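Local coordinates for protein CDP-4-keto-6-deoxy-D-glucose-3-dehydrase (Yersinia pseudotuberculosis, PDB 3BB8) that uses pyridoxal 5'-phosphate, probably to dehydrate CDP-4-keto-6-deoxy-D-glucose at C3, a step in lipopolysaccharide biosynthesis, at residues 34-40 / 411-417. The protein carries 1 engineered substitution. Numbering follows the deposited sequence.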
loop_
_atom_site.group_PDB
_atom_site.type_symbol
_atom_site.label_atom_id
_atom_site.label_comp_id
_atom_site.label_asym_id
_atom_site.label_seq_id
_atom_site.Cartn_x
_atom_site.Cartn_y
_atom_site.Cartn_z
ATOM N N VAL A 34 -21.635 -22.194 2.515
ATOM C CA VAL A 34 -22.335 -20.919 2.618
ATOM C C VAL A 34 -21.371 -19.983 3.342
ATOM O O VAL A 34 -21.475 -19.777 4.554
ATOM C CB VAL A 34 -23.633 -21.037 3.426
ATOM C CG1 VAL A 34 -24.369 -19.710 3.418
ATOM C CG2 VAL A 34 -24.511 -22.140 2.844
ATOM N N PRO A 35 -20.396 -19.422 2.605
ATOM C CA PRO A 35 -19.412 -18.510 3.194
ATOM C C PRO A 35 -20.033 -17.212 3.689
ATOM O O PRO A 35 -21.096 -16.803 3.226
ATOM C CB PRO A 35 -18.415 -18.299 2.056
ATOM C CG PRO A 35 -19.258 -18.421 0.844
ATOM C CD PRO A 35 -20.145 -19.603 1.164
ATOM N N PRO A 36 -19.380 -16.553 4.655
ATOM C CA PRO A 36 -19.899 -15.295 5.196
ATOM C C PRO A 36 -19.701 -14.132 4.225
ATOM O O PRO A 36 -20.329 -13.081 4.357
ATOM C CB PRO A 36 -19.108 -15.128 6.494
ATOM C CG PRO A 36 -17.787 -15.723 6.141
ATOM C CD PRO A 36 -18.146 -16.964 5.350
ATOM N N SER A 37 -18.829 -14.325 3.245
ATOM C CA SER A 37 -18.583 -13.282 2.261
ATOM C C SER A 37 -17.873 -13.868 1.058
ATOM O O SER A 37 -17.503 -15.043 1.054
ATOM C CB SER A 37 -17.731 -12.166 2.872
ATOM O OG SER A 37 -16.452 -12.648 3.237
ATOM N N GLY A 38 -17.683 -13.044 0.037
ATOM C CA GLY A 38 -17.002 -13.505 -1.155
ATOM C C GLY A 38 -17.215 -12.572 -2.329
ATOM O O GLY A 38 -18.156 -11.777 -2.346
ATOM N N LYS A 39 -16.345 -12.674 -3.322
ATOM C CA LYS A 39 -16.457 -11.816 -4.483
ATOM C C LYS A 39 -17.391 -12.408 -5.520
ATOM O O LYS A 39 -17.534 -13.626 -5.620
ATOM C CB LYS A 39 -15.079 -11.591 -5.113
ATOM C CG LYS A 39 -14.433 -12.843 -5.683
ATOM C CD LYS A 39 -12.954 -12.605 -5.948
ATOM C CE LYS A 39 -12.302 -13.808 -6.598
ATOM N NZ LYS A 39 -12.410 -15.040 -5.771
ATOM N N VAL A 40 -18.032 -11.528 -6.277
ATOM C CA VAL A 40 -18.931 -11.929 -7.351
ATOM C C VAL A 40 -18.460 -11.189 -8.606
ATOM O O VAL A 40 -18.857 -10.048 -8.864
ATOM C CB VAL A 40 -20.402 -11.555 -7.036
ATOM C CG1 VAL A 40 -21.294 -11.896 -8.222
ATOM C CG2 VAL A 40 -20.873 -12.312 -5.798
ATOM N N ILE A 411 -22.834 -14.060 9.893
ATOM C CA ILE A 411 -22.829 -14.960 8.747
ATOM C C ILE A 411 -23.227 -14.227 7.470
ATOM O O ILE A 411 -23.349 -13.002 7.458
ATOM C CB ILE A 411 -23.780 -16.152 8.960
ATOM C CG1 ILE A 411 -25.217 -15.661 9.145
ATOM C CG2 ILE A 411 -23.336 -16.980 10.157
ATOM C CD1 ILE A 411 -26.118 -16.658 9.841
ATOM N N GLY A 412 -23.428 -14.985 6.397
ATOM C CA GLY A 412 -23.302 -14.452 5.052
ATOM C C GLY A 412 -24.641 -14.075 4.450
ATOM O O GLY A 412 -25.571 -14.882 4.425
ATOM N N ILE A 413 -24.738 -12.843 3.960
ATOM C CA ILE A 413 -25.907 -12.411 3.195
ATOM C C ILE A 413 -25.495 -11.697 1.908
ATOM O O ILE A 413 -26.282 -10.949 1.319
ATOM C CB ILE A 413 -26.742 -11.437 4.080
ATOM C CG1 ILE A 413 -25.831 -10.469 4.832
ATOM C CG2 ILE A 413 -27.640 -12.232 5.019
ATOM C CD1 ILE A 413 -25.179 -9.417 3.954
ATOM N N TYR A 414 -24.257 -11.945 1.475
ATOM C CA TYR A 414 -23.721 -11.320 0.268
ATOM C C TYR A 414 -24.338 -11.912 -1.008
ATOM O O TYR A 414 -24.821 -13.048 -1.012
ATOM C CB TYR A 414 -22.183 -11.426 0.238
ATOM C CG TYR A 414 -21.631 -12.784 -0.129
ATOM C CD1 TYR A 414 -20.990 -12.990 -1.349
ATOM C CD2 TYR A 414 -21.754 -13.867 0.737
ATOM C CE1 TYR A 414 -20.489 -14.244 -1.700
ATOM C CE2 TYR A 414 -21.258 -15.119 0.400
ATOM C CZ TYR A 414 -20.629 -15.303 -0.815
ATOM O OH TYR A 414 -20.127 -16.546 -1.139
ATOM N N PRO A 415 -24.321 -11.137 -2.111
ATOM C CA PRO A 415 -24.860 -11.484 -3.434
ATOM C C PRO A 415 -24.618 -12.892 -3.962
ATOM O O PRO A 415 -25.357 -13.356 -4.830
ATOM C CB PRO A 415 -24.247 -10.423 -4.340
ATOM C CG PRO A 415 -24.185 -9.228 -3.434
ATOM C CD PRO A 415 -23.635 -9.832 -2.165
ATOM N N GLY A 416 -23.589 -13.566 -3.460
ATOM C CA GLY A 416 -23.303 -14.911 -3.932
ATOM C C GLY A 416 -24.170 -15.985 -3.291
ATOM O O GLY A 416 -23.994 -17.176 -3.555
ATOM N N LEU A 417 -25.119 -15.565 -2.459
ATOM C CA LEU A 417 -25.997 -16.499 -1.762
ATOM C C LEU A 417 -27.450 -16.453 -2.235
ATOM O O LEU A 417 -28.079 -15.389 -2.239
ATOM C CB LEU A 417 -25.940 -16.222 -0.253
ATOM C CG LEU A 417 -24.971 -17.018 0.632
ATOM C CD1 LEU A 417 -23.698 -17.370 -0.103
ATOM C CD2 LEU A 417 -24.678 -16.203 1.882
#
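The carbonyl oxygen of P36 makes a weak CA-H...O contact with G412 CA at 3.3 Å, with 130° at the hydrogen. The two loops come close here, with the CA atoms of P36 and G412 3.5 Å apart and a glycine on the 411-417 side.

Y414 contributes the largest single share of the buried surface, and one face of its ring lies against the extended backbone of S37 and G38. The evidence is the S37 carbonyl carbon, 3.5 Å above the ring plane over its centre, with G38 N at a similar height toward the rim. Rotation about CA-CB (chi1 76°) sets CG between the backbone N and the carbonyl carbon, and the ring reaches across to the other loop from there. At its edge, CE2 meets P35 O at 3.3 Å, near the ring plane, while the P35 ring crosses the tyrosine side chain at about a right angle.

Apolar contacts continue along both sides of the tyrosine. V34 CG1 meets L417 CD2 at 3.8 Å; V40 CG2, anti to its own carbonyl carbon, comes to 3.8 Å from G416 N and also packs on P415 CB. A type I turn from Y414 to L417, closed by L417 N to Y414 O (2.9 Å), presents P415 and L417 to these valines.

The S37 side chain is about 10 Å from the bound pyridoxal-5'-phosphate, so the contact lies near the cofactor pocket but is not part of it. It is structural packing, a tyrosine face on peptide backbone, that joins the loop before helix 43-55 to the loop between strand 408-411 and helix 419-432 of this aspartate aminotransferase fold. Helix 293-323 packs on Y414 and P415, helix 419-432 covers V34 and I411, and strand 347-351 pairs with I411.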